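Local coordinates for beta-mannosidase (Hypocrea lixii, PDB 4UOJ), which probably hydrolyses terminal, non-reducing beta-D-mannose residues from beta-mannosides, as a glycoside hydrolase of family 2, at residues 240-245 and 520-525; 342-347 and 475-480; 72-77 and 622-627; 385-390 and 706-711. All coordinates share one frame; numbering follows the deposited sequence.

Contact 1 of 4, residues 240-245 and 520-525; sequences QFNNFA and TLFNVL. With BMA (beta-D-mannopyranose), chain F.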
# COMPACT_ATOMS: atom_id res chain seq x y z
N GLN A 240 11.88 24.73 8.16
CA GLN A 240 11.61 23.30 8.28
C GLN A 240 12.74 22.44 7.73
O GLN A 240 13.30 22.74 6.65
CB GLN A 240 10.28 22.94 7.60
CG GLN A 240 9.83 21.48 7.78
CD GLN A 240 8.41 21.18 7.30
OE1 GLN A 240 7.63 22.07 6.95
NE2 GLN A 240 8.06 19.90 7.33
N PHE A 241 13.04 21.36 8.45
CA PHE A 241 14.01 20.36 8.00
C PHE A 241 13.44 18.95 8.15
O PHE A 241 12.63 18.70 9.06
CB PHE A 241 15.37 20.52 8.73
CG PHE A 241 16.44 19.57 8.20
CD1 PHE A 241 16.91 19.67 6.87
CD2 PHE A 241 16.93 18.52 9.00
CE1 PHE A 241 17.85 18.76 6.38
CE2 PHE A 241 17.88 17.62 8.51
CZ PHE A 241 18.34 17.75 7.20
N ASN A 242 13.86 18.04 7.27
CA ASN A 242 13.40 16.65 7.30
C ASN A 242 13.64 16.03 8.68
O ASN A 242 14.66 16.30 9.30
CB ASN A 242 14.14 15.82 6.22
CG ASN A 242 14.37 16.57 4.93
OD1 ASN A 242 15.18 17.51 4.85
ND2 ASN A 242 13.68 16.15 3.88
N ASN A 243 12.67 15.22 9.17
CA ASN A 243 12.72 14.49 10.45
C ASN A 243 12.61 15.31 11.74
O ASN A 243 12.60 14.74 12.83
CB ASN A 243 13.91 13.54 10.50
CG ASN A 243 13.82 12.44 9.48
OD1 ASN A 243 14.03 12.66 8.29
ND2 ASN A 243 13.51 11.24 9.94
N PHE A 244 12.47 16.63 11.61
CA PHE A 244 12.29 17.51 12.78
C PHE A 244 10.93 18.21 12.73
O PHE A 244 10.46 18.56 11.64
CB PHE A 244 13.45 18.51 12.88
CG PHE A 244 14.76 17.87 13.21
CD1 PHE A 244 15.60 17.39 12.20
CD2 PHE A 244 15.15 17.71 14.53
CE1 PHE A 244 16.82 16.77 12.51
CE2 PHE A 244 16.36 17.08 14.85
CZ PHE A 244 17.19 16.62 13.83
N ALA A 245 10.30 18.37 13.91
CA ALA A 245 9.00 19.02 14.04
C ALA A 245 9.07 20.50 13.63
O ALA A 245 9.79 21.28 14.25
CB ALA A 245 8.48 18.89 15.46
N THR A 520 24.14 8.82 0.36
CA THR A 520 23.57 9.24 -0.90
C THR A 520 22.09 9.57 -0.88
O THR A 520 21.70 10.64 -1.29
CB THR A 520 23.82 8.16 -1.96
OG1 THR A 520 25.10 7.58 -1.74
CG2 THR A 520 23.77 8.76 -3.33
N LEU A 521 21.28 8.64 -0.41
CA LEU A 521 19.84 8.77 -0.51
C LEU A 521 19.22 9.86 0.33
O LEU A 521 18.33 10.53 -0.14
CB LEU A 521 19.15 7.43 -0.29
CG LEU A 521 19.40 6.33 -1.32
CD1 LEU A 521 18.36 5.24 -1.25
CD2 LEU A 521 19.53 6.84 -2.72
N PHE A 522 19.67 10.01 1.55
CA PHE A 522 19.18 11.08 2.37
C PHE A 522 19.57 12.43 1.81
O PHE A 522 18.80 13.35 1.84
CB PHE A 522 19.58 10.91 3.82
CG PHE A 522 19.03 11.95 4.71
CD1 PHE A 522 17.68 12.18 4.77
CD2 PHE A 522 19.86 12.73 5.49
CE1 PHE A 522 17.16 13.14 5.58
CE2 PHE A 522 19.34 13.69 6.30
CZ PHE A 522 18.00 13.90 6.35
N ASN A 523 20.77 12.52 1.27
CA ASN A 523 21.24 13.77 0.65
C ASN A 523 20.43 14.14 -0.60
O ASN A 523 20.07 15.30 -0.75
CB ASN A 523 22.74 13.75 0.36
CG ASN A 523 23.55 14.37 1.47
OD1 ASN A 523 23.41 15.56 1.76
ND2 ASN A 523 24.40 13.59 2.11
N VAL A 524 20.10 13.15 -1.44
CA VAL A 524 19.27 13.38 -2.63
C VAL A 524 17.87 13.86 -2.18
O VAL A 524 17.32 14.80 -2.77
CB VAL A 524 19.22 12.15 -3.59
CG1 VAL A 524 18.24 12.37 -4.75
CG2 VAL A 524 20.60 11.81 -4.14
N LEU A 525 17.31 13.25 -1.11
CA LEU A 525 16.01 13.66 -0.59
C LEU A 525 16.06 15.09 -0.01
O LEU A 525 15.22 15.92 -0.38
CB LEU A 525 15.44 12.66 0.43
CG LEU A 525 14.14 13.07 1.15
CD1 LEU A 525 12.99 13.27 0.17
CD2 LEU A 525 13.76 12.05 2.17
C1 BMA F . 26.19 17.84 -0.48
C2 BMA F . 27.31 17.13 0.26
C3 BMA F . 26.67 16.62 1.55
C4 BMA F . 26.05 17.79 2.31
C5 BMA F . 25.15 18.64 1.41
C6 BMA F . 24.69 19.93 2.04
O2 BMA F . 28.38 18.07 0.47
O3 BMA F . 27.58 15.88 2.35
O4 BMA F . 25.29 17.25 3.38
O5 BMA F . 25.84 19.03 0.21
O6 BMA F . 24.02 20.74 1.08
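The ring of Phe522 projects from helix 506-528 into the turn at Phe241-Phe244 and meets Phe241, Asn242 and Asn243 there. CZ of Phe522 lies 4.0 Å from CZ of Phe241, the two aromatic side chains arriving from opposite directions. CE1 of Phe522 receives CB of Asn242 at the ring edge, 4.1 Å away, and OD1 of Asn243 also comes near it. With CG anti to the backbone N (chi1 -177°), Phe522 reaches out from the helix to this turn. Asn242 then bridges to the next helical turn, its ND2 4.1 Å from CG of Leu525, while the same amide nitrogen hydrogen-bonds to Ser529 O and Ile532 O; ND2 of Asn243 similarly holds Tyr534 O. This packed part, with Asn242, Asn243, Phe522 and Leu525 buried, contrasts with the partly exposed side at Asn523, where OD1 stands 3.0 Å from O4 of a bound mannose, a possible hydrogen bond. A leucine in place of Asn523 would probably deprive that sugar of a polar neighbour and Thr519 O of its bond from the side-chain amide. Ile546 of strand 545-546 touches Phe241, Asn243 and Phe522, and helix 458-475 packs against Leu521 and Val524, so the loop between strands 227-237 and 252-261 is anchored on what is probably the catalytic barrel.

Contact 2 of 4, residues 342-347 and 475-480; sequences SQRRVG and LNHHAS. With NAG (2-acetamido-2-deoxy-beta-D-glucopyranose), chain S.
Arg345 O is gripped by two groups: ND1 of His477 donates to it at 3.1 Å, nearly straight at 161°, and a water lies 2.9 Å from Arg345 O and also accepts from Ala479 N. The carbonyl belongs to strand 340-346, an edge strand of an antiparallel sheet in the immunoglobulin-like family 2 domain, and His477 to the loop that follows helix 458-475 of the probable catalytic barrel. ND1 sits above the carbonyl plane, whereas the oxygen lies in the plane of the imidazole. With ND1 carrying the proton, the lone pair of NE2 is left for a cadmium ion, to which NE2 is a ligand. The ring is also clamped across its faces: CD of Arg344 makes a CH-pi contact 3.6 Å from the ring centroid, and CD2 of His478 lies over the opposite face. Arg344 folds over the imidazole by a bend at chi2 (-66°), and its NH1 returns to Gln343 O at 2.8 Å. Beside the ring, CG1 of Val346 touches His477 CB. A second water accepts from Gly347 N and donates to His477 O. Elsewhere on the strand, NE2 of Gln343 donates to O5 of a bound N-acetylglucosamine at 3.1 Å.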
# COMPACT_ATOMS: atom_id res chain seq x y z
N SER A 342 4.03 25.08 -16.01
CA SER A 342 3.78 23.79 -15.32
C SER A 342 2.71 23.91 -14.24
O SER A 342 2.71 24.86 -13.46
CB SER A 342 5.07 23.23 -14.71
OG SER A 342 4.83 21.93 -14.20
N GLN A 343 1.82 22.93 -14.19
CA GLN A 343 0.77 22.90 -13.20
C GLN A 343 0.75 21.65 -12.33
O GLN A 343 0.91 20.55 -12.80
CB GLN A 343 -0.58 23.04 -13.87
CG GLN A 343 -1.62 23.50 -12.89
CD GLN A 343 -2.85 22.63 -12.87
OE1 GLN A 343 -3.77 22.83 -13.66
NE2 GLN A 343 -2.89 21.67 -11.94
N ARG A 344 0.52 21.84 -11.05
CA ARG A 344 0.42 20.75 -10.08
C ARG A 344 -0.67 21.07 -9.06
O ARG A 344 -0.92 22.23 -8.78
CB ARG A 344 1.75 20.50 -9.34
CG ARG A 344 2.89 19.94 -10.19
CD ARG A 344 2.63 18.55 -10.72
NE ARG A 344 3.76 18.01 -11.50
CZ ARG A 344 3.95 18.20 -12.80
NH1 ARG A 344 3.10 18.95 -13.48
NH2 ARG A 344 4.98 17.67 -13.43
N ARG A 345 -1.31 20.04 -8.52
CA ARG A 345 -2.27 20.17 -7.44
C ARG A 345 -1.50 19.84 -6.14
O ARG A 345 -0.87 18.78 -6.01
CB ARG A 345 -3.48 19.26 -7.66
CG ARG A 345 -4.63 19.56 -6.70
CD ARG A 345 -5.89 18.79 -7.03
NE ARG A 345 -5.71 17.37 -6.81
CZ ARG A 345 -6.65 16.46 -7.00
NH1 ARG A 345 -7.86 16.83 -7.40
NH2 ARG A 345 -6.40 15.19 -6.76
N VAL A 346 -1.53 20.79 -5.21
CA VAL A 346 -0.78 20.74 -3.95
C VAL A 346 -1.67 20.96 -2.73
O VAL A 346 -2.80 21.41 -2.84
CB VAL A 346 0.36 21.80 -3.94
CG1 VAL A 346 1.40 21.50 -5.01
CG2 VAL A 346 -0.19 23.23 -4.14
N GLY A 347 -1.10 20.68 -1.57
CA GLY A 347 -1.74 20.88 -0.29
C GLY A 347 -0.82 21.58 0.68
O GLY A 347 0.39 21.42 0.61
N LEU A 475 7.15 13.27 -7.13
CA LEU A 475 6.14 13.03 -6.11
C LEU A 475 6.02 14.03 -4.96
O LEU A 475 5.01 14.00 -4.25
CB LEU A 475 6.26 11.59 -5.58
CG LEU A 475 6.09 10.49 -6.63
CD1 LEU A 475 6.58 9.15 -6.10
CD2 LEU A 475 4.66 10.41 -7.14
N ASN A 476 7.02 14.91 -4.77
CA ASN A 476 7.05 15.86 -3.66
C ASN A 476 5.81 16.75 -3.47
O ASN A 476 5.47 17.05 -2.34
CB ASN A 476 8.31 16.71 -3.68
CG ASN A 476 8.70 17.19 -2.32
OD1 ASN A 476 9.08 16.42 -1.45
ND2 ASN A 476 8.59 18.48 -2.10
N HIS A 477 5.16 17.15 -4.57
CA HIS A 477 3.99 18.03 -4.53
C HIS A 477 2.75 17.43 -3.88
O HIS A 477 1.88 18.17 -3.42
CB HIS A 477 3.68 18.60 -5.93
CG HIS A 477 3.10 17.62 -6.87
ND1 HIS A 477 1.73 17.49 -7.04
CD2 HIS A 477 3.70 16.73 -7.69
CE1 HIS A 477 1.54 16.54 -7.94
NE2 HIS A 477 2.70 16.05 -8.35
N HIS A 478 2.68 16.10 -3.83
CA HIS A 478 1.55 15.35 -3.32
C HIS A 478 1.32 15.48 -1.83
O HIS A 478 2.18 15.10 -1.02
CB HIS A 478 1.64 13.88 -3.75
CG HIS A 478 1.38 13.69 -5.20
ND1 HIS A 478 0.14 13.92 -5.75
CD2 HIS A 478 2.21 13.30 -6.19
CE1 HIS A 478 0.24 13.66 -7.04
NE2 HIS A 478 1.47 13.27 -7.35
N ALA A 479 0.13 15.98 -1.47
CA ALA A 479 -0.29 16.15 -0.08
C ALA A 479 -0.32 14.83 0.69
O ALA A 479 -0.07 14.81 1.89
CB ALA A 479 -1.65 16.82 -0.03
N SER A 480 -0.64 13.73 -0.02
CA SER A 480 -0.72 12.38 0.54
C SER A 480 0.65 11.76 0.91
O SER A 480 0.71 10.87 1.75
CB SER A 480 -1.49 11.44 -0.40
OG SER A 480 -0.82 11.26 -1.63
C1 NAG S . -6.85 21.71 -10.84
C2 NAG S . -8.07 21.78 -11.74
C3 NAG S . -8.60 20.38 -12.02
C4 NAG S . -7.48 19.46 -12.50
C5 NAG S . -6.29 19.50 -11.55
C6 NAG S . -5.15 18.64 -12.10
C7 NAG S . -9.18 23.88 -11.27
C8 NAG S . -10.33 24.58 -10.59
N2 NAG S . -9.12 22.55 -11.10
O3 NAG S . -9.63 20.49 -13.02
O4 NAG S . -7.98 18.12 -12.59
O5 NAG S . -5.85 20.86 -11.43
O6 NAG S . -4.06 18.69 -11.17
O7 NAG S . -8.34 24.50 -11.94
O HOH W 1 -1.45 17.15 -3.71
O HOH W 2 1.61 19.30 -0.79

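Contact 3 of 4, residues 72-77 and 622-627; sequences NGLNDF and VILRNH. With CD (cadmium ion), chain Y; CD (cadmium ion), chain B.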
# COMPACT_ATOMS: atom_id res chain seq x y z
N ASN A 72 -3.94 -17.23 -15.11
CA ASN A 72 -4.59 -18.55 -15.12
C ASN A 72 -3.69 -19.75 -14.85
O ASN A 72 -2.56 -19.78 -15.27
CB ASN A 72 -5.36 -18.78 -16.45
CG ASN A 72 -6.57 -17.93 -16.66
OD1 ASN A 72 -7.23 -18.06 -17.68
ND2 ASN A 72 -6.90 -17.04 -15.74
N GLY A 73 -4.28 -20.76 -14.22
CA GLY A 73 -3.70 -22.07 -13.94
C GLY A 73 -2.27 -22.10 -13.48
O GLY A 73 -1.96 -21.59 -12.42
N LEU A 74 -1.42 -22.76 -14.27
CA LEU A 74 0.00 -22.91 -14.00
C LEU A 74 0.84 -22.08 -14.95
O LEU A 74 1.98 -22.44 -15.26
CB LEU A 74 0.39 -24.41 -14.04
CG LEU A 74 -0.17 -25.28 -12.91
CD1 LEU A 74 0.18 -26.75 -13.11
CD2 LEU A 74 0.30 -24.78 -11.52
N ASN A 75 0.30 -20.93 -15.39
CA ASN A 75 0.97 -20.02 -16.33
C ASN A 75 2.23 -19.36 -15.80
O ASN A 75 3.05 -18.89 -16.60
CB ASN A 75 0.02 -18.98 -16.87
CG ASN A 75 -0.83 -19.46 -18.02
OD1 ASN A 75 -0.71 -20.60 -18.49
ND2 ASN A 75 -1.71 -18.58 -18.47
N ASP A 76 2.41 -19.35 -14.48
CA ASP A 76 3.63 -18.82 -13.87
C ASP A 76 4.84 -19.64 -14.36
O ASP A 76 5.90 -19.07 -14.66
CB ASP A 76 3.52 -18.81 -12.33
CG ASP A 76 4.61 -18.01 -11.64
OD1 ASP A 76 5.10 -17.01 -12.20
OD2 ASP A 76 4.95 -18.35 -10.50
N PHE A 77 4.69 -20.95 -14.37
CA PHE A 77 5.61 -21.84 -15.05
C PHE A 77 5.53 -21.86 -16.57
O PHE A 77 6.49 -21.70 -17.25
CB PHE A 77 5.42 -23.24 -14.52
CG PHE A 77 5.61 -23.37 -13.05
CD1 PHE A 77 6.87 -23.29 -12.49
CD2 PHE A 77 4.54 -23.53 -12.22
CE1 PHE A 77 7.06 -23.41 -11.15
CE2 PHE A 77 4.73 -23.65 -10.87
CZ PHE A 77 5.98 -23.58 -10.33
N VAL A 622 -3.81 -25.40 -6.96
CA VAL A 622 -4.02 -24.55 -5.77
C VAL A 622 -2.71 -24.44 -4.96
O VAL A 622 -2.28 -23.32 -4.65
CB VAL A 622 -5.27 -25.00 -4.93
CG1 VAL A 622 -5.29 -24.36 -3.54
CG2 VAL A 622 -6.59 -24.70 -5.67
N ILE A 623 -2.06 -25.59 -4.67
CA ILE A 623 -0.80 -25.68 -3.93
C ILE A 623 0.28 -24.85 -4.64
O ILE A 623 0.89 -23.98 -4.01
CB ILE A 623 -0.33 -27.16 -3.72
CG1 ILE A 623 -1.27 -27.92 -2.77
CG2 ILE A 623 1.12 -27.20 -3.18
CD1 ILE A 623 -1.06 -29.43 -2.72
N LEU A 624 0.50 -25.10 -5.94
CA LEU A 624 1.54 -24.40 -6.71
C LEU A 624 1.34 -22.89 -6.86
O LEU A 624 2.29 -22.18 -7.19
CB LEU A 624 1.80 -25.09 -8.08
CG LEU A 624 2.60 -26.39 -8.01
CD1 LEU A 624 2.54 -27.12 -9.34
CD2 LEU A 624 4.04 -26.16 -7.57
N ARG A 625 0.12 -22.42 -6.61
CA ARG A 625 -0.20 -21.00 -6.63
C ARG A 625 -0.00 -20.38 -5.26
O ARG A 625 -0.00 -19.15 -5.15
CB ARG A 625 -1.59 -20.75 -7.20
CG ARG A 625 -1.69 -21.01 -8.71
CD ARG A 625 -3.14 -20.98 -9.17
NE ARG A 625 -3.66 -19.62 -9.22
CZ ARG A 625 -3.62 -18.84 -10.29
NH1 ARG A 625 -3.13 -19.30 -11.44
NH2 ARG A 625 -4.08 -17.60 -10.24
N ASN A 626 0.19 -21.20 -4.23
CA ASN A 626 0.47 -20.72 -2.88
C ASN A 626 1.98 -20.51 -2.82
O ASN A 626 2.74 -21.48 -2.85
CB ASN A 626 -0.00 -21.71 -1.79
CG ASN A 626 0.17 -21.22 -0.35
OD1 ASN A 626 0.89 -20.26 -0.05
ND2 ASN A 626 -0.48 -21.91 0.59
N HIS A 627 2.42 -19.25 -2.77
CA HIS A 627 3.84 -18.94 -2.76
C HIS A 627 4.39 -18.72 -1.34
O HIS A 627 5.50 -18.24 -1.17
CB HIS A 627 4.19 -17.80 -3.74
CG HIS A 627 4.13 -18.20 -5.18
ND1 HIS A 627 4.37 -17.30 -6.20
CD2 HIS A 627 3.83 -19.39 -5.75
CE1 HIS A 627 4.24 -17.95 -7.34
NE2 HIS A 627 3.92 -19.22 -7.10
CD CD Y . -7.08 -19.89 -19.27
CD CD B . -1.69 -20.80 -20.68
O HOH W 3 4.51 -20.56 -9.48
O HOH W 4 -0.73 -19.74 -22.97
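Gly73 and Leu74 form the corner of a type II' turn from Asn72 to Asn75, closed by Asn75 N to Asn72 O at 3.1 Å, that faces the C-terminal part of helix 620-625. Leu74 is the N-cap residue of the short helix 75-78, so this is a type II' turn leading into a short helix of the galactose-binding-like domain, docked on a helix far along the chain. The backbones stay apart and side chains fill the interval. Arg625 makes the direct hydrogen bond: its NH1 donates to Gly73 O at 2.8 Å, with the oxygen in the guanidinium plane and the donor tilted from the carbonyl plane. NH1 also serves Asn71 O, NH2 holds Gln713 O, and Trp712 adds a cation-pi contact, so several groups fix the rotation of the guanidinium. A bend at chi3 (74°) curls the arginine chain against the turn, with CD of Arg625 3.5 Å from Gly73 O. Alongside, CD2 of Leu74 rests 3.8 Å from CB of Leu624, and Phe77 CE2 approaches the CD2 branch of that same leucine. Farther along, OD2 of Asp76 meets the imidazole edge of His627 at CE1, 3.3 Å away, with the carboxylate and ring planes 35° apart. A water joins OD2 to NE2 of His627, while Asp76 OD1 takes Ala205 N and His627 ND1 binds Gly203 O. Two cadmium ions lie by the turn: OD1 of Asn72 binds one at 2.4 Å, and OD1 of Asn75 binds the other, which also carries a water at 2.7 Å.

Contact 4 of 4, residues 385-390 and 706-711; sequences KGANLI and WQLNDI
In what is probably the family 2 catalytic barrel, the ends of parallel neighbours 380-389 and 702-705 run on past their C-terminal ends, the side on which such barrels carry the active site. Leu708 N donates to Asn388 O at 2.9 Å, continuing the pairing of the strands. Next to Leu708, the amide of Asn709 clasps N and O of Ile390, two residues beyond Asn388. OD1 of Asn709 accepts from Ile390 N at 3.1 Å through an in-plane lone pair, and ND2 of Asn709 donates to Ile390 O at 2.8 Å from above the carbonyl plane. The side chain can do so because its CG lies between the backbone N and carbonyl carbon (chi1 60°). A leucine at Asn709 would probably leave Ile390 N and O without these partners and free the chain there to shift. Around the clasp, Ile390 CG2 packs on CH2 of Trp706 and CD1 of Ile390 comes within 3.5 Å of Gln707 NE2, which itself donates to Asn709 O. CG of Asn388 lies 3.4 Å from CE3 of Trp706, with Asn388 ND2 bound to Asn593 O and Tyr705 O. The Trp706-Gln707 peptide is cis, and Trp422 and Trp717 meet the Trp706 indole edge-to-face. The paired amides probably fix the backbone where strand and loop leave the barrel, while Trp706 is held by packing against Asn388 and Ile390.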
# COMPACT_ATOMS: atom_id res chain seq x y z
N LYS A 385 -4.00 4.15 10.98
CA LYS A 385 -4.76 2.94 10.75
C LYS A 385 -4.77 2.60 9.27
O LYS A 385 -5.13 3.43 8.44
CB LYS A 385 -6.20 3.09 11.26
CG LYS A 385 -6.36 3.49 12.73
CD LYS A 385 -7.78 3.81 13.09
CE LYS A 385 -8.36 4.94 12.27
NZ LYS A 385 -9.72 5.33 12.76
N GLY A 386 -4.39 1.39 8.94
CA GLY A 386 -4.37 0.95 7.56
C GLY A 386 -3.75 -0.42 7.33
O GLY A 386 -3.91 -1.33 8.14
N ALA A 387 -3.09 -0.54 6.19
CA ALA A 387 -2.46 -1.78 5.72
C ALA A 387 -1.36 -1.47 4.69
O ALA A 387 -1.09 -0.32 4.39
CB ALA A 387 -3.51 -2.70 5.10
N ASN A 388 -0.74 -2.54 4.16
CA ASN A 388 0.33 -2.45 3.19
C ASN A 388 -0.21 -2.65 1.79
O ASN A 388 -0.89 -3.61 1.53
CB ASN A 388 1.40 -3.49 3.50
CG ASN A 388 2.25 -3.12 4.70
OD1 ASN A 388 3.37 -2.70 4.54
ND2 ASN A 388 1.72 -3.26 5.91
N LEU A 389 0.11 -1.73 0.91
CA LEU A 389 -0.36 -1.78 -0.43
C LEU A 389 0.70 -2.34 -1.30
O LEU A 389 1.78 -1.83 -1.37
CB LEU A 389 -0.71 -0.40 -0.91
CG LEU A 389 -1.11 -0.33 -2.37
CD1 LEU A 389 -2.52 -0.78 -2.60
CD2 LEU A 389 -0.92 1.09 -2.89
N ILE A 390 0.34 -3.41 -1.99
CA ILE A 390 1.19 -4.07 -2.95
C ILE A 390 0.64 -3.86 -4.34
O ILE A 390 -0.47 -3.41 -4.49
CB ILE A 390 1.38 -5.56 -2.68
CG1 ILE A 390 0.08 -6.32 -2.84
CG2 ILE A 390 1.97 -5.78 -1.30
CD1 ILE A 390 0.20 -7.56 -3.66
N TRP A 706 -0.54 -6.60 7.25
CA TRP A 706 -0.01 -7.21 6.04
C TRP A 706 -1.07 -8.23 5.60
O TRP A 706 -1.33 -9.19 6.33
CB TRP A 706 1.37 -7.89 6.25
CG TRP A 706 1.92 -8.35 4.93
CD1 TRP A 706 1.64 -9.51 4.31
CD2 TRP A 706 2.65 -7.56 3.99
NE1 TRP A 706 2.19 -9.52 3.06
CE2 TRP A 706 2.81 -8.33 2.84
CE3 TRP A 706 3.23 -6.28 4.04
CZ2 TRP A 706 3.50 -7.87 1.73
CZ3 TRP A 706 3.89 -5.82 2.93
CH2 TRP A 706 4.04 -6.60 1.80
N GLN A 707 -1.69 -8.07 4.43
CA GLN A 707 -1.50 -7.00 3.44
C GLN A 707 -2.88 -6.58 2.95
O GLN A 707 -3.87 -7.26 3.21
CB GLN A 707 -0.62 -7.51 2.26
CG GLN A 707 -1.30 -8.56 1.39
CD GLN A 707 -0.36 -9.43 0.59
OE1 GLN A 707 0.39 -10.20 1.14
NE2 GLN A 707 -0.47 -9.38 -0.73
N LEU A 708 -2.98 -5.46 2.26
CA LEU A 708 -4.31 -5.00 1.84
C LEU A 708 -4.89 -5.82 0.71
O LEU A 708 -6.01 -6.32 0.82
CB LEU A 708 -4.28 -3.51 1.44
CG LEU A 708 -5.58 -2.94 0.85
CD1 LEU A 708 -6.55 -2.51 1.95
CD2 LEU A 708 -5.29 -1.79 -0.11
N ASN A 709 -4.14 -5.94 -0.38
CA ASN A 709 -4.63 -6.46 -1.64
C ASN A 709 -3.86 -7.60 -2.27
O ASN A 709 -2.71 -7.84 -1.91
CB ASN A 709 -4.71 -5.28 -2.65
CG ASN A 709 -3.36 -4.63 -2.89
OD1 ASN A 709 -2.58 -4.34 -1.95
ND2 ASN A 709 -3.07 -4.37 -4.17
N ASP A 710 -4.50 -8.28 -3.24
CA ASP A 710 -3.95 -9.38 -4.01
C ASP A 710 -3.50 -8.94 -5.42
O ASP A 710 -4.15 -8.10 -6.05
CB ASP A 710 -4.98 -10.52 -4.14
CG ASP A 710 -4.86 -11.60 -3.05
OD1 ASP A 710 -3.73 -11.86 -2.59
OD2 ASP A 710 -5.89 -12.22 -2.71
N ILE A 711 -2.39 -9.52 -5.88
CA ILE A 711 -1.82 -9.31 -7.21
C ILE A 711 -2.40 -10.34 -8.19
O ILE A 711 -2.37 -10.11 -9.41
CB ILE A 711 -0.27 -9.34 -7.17
CG1 ILE A 711 0.34 -8.76 -8.47
CG2 ILE A 711 0.26 -10.76 -6.87
CD1 ILE A 711 1.84 -8.65 -8.53

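How the contacts relate
The centre of contact 4 lies about 5 Å from the centre of the chain, at the barrel end that probably bears the active site, with contact 3 on the opposite side of the chain's centre from contacts 1 and 2. Contacts 1 and 2 are close neighbours, their centres about 18 Å and nearest atoms about 5 Å apart, and both bring the immunoglobulin-like domain against the barrel region. Contact 3 fastens the galactose-binding-like domain, about 43 Å from contact 1 and 40 Å from contact 2 between centres. It nevertheless comes within about 8 Å of contact 4 at the nearest atoms, as against about 10 Å from contact 2 to contact 4 and 18 Å from contact 1.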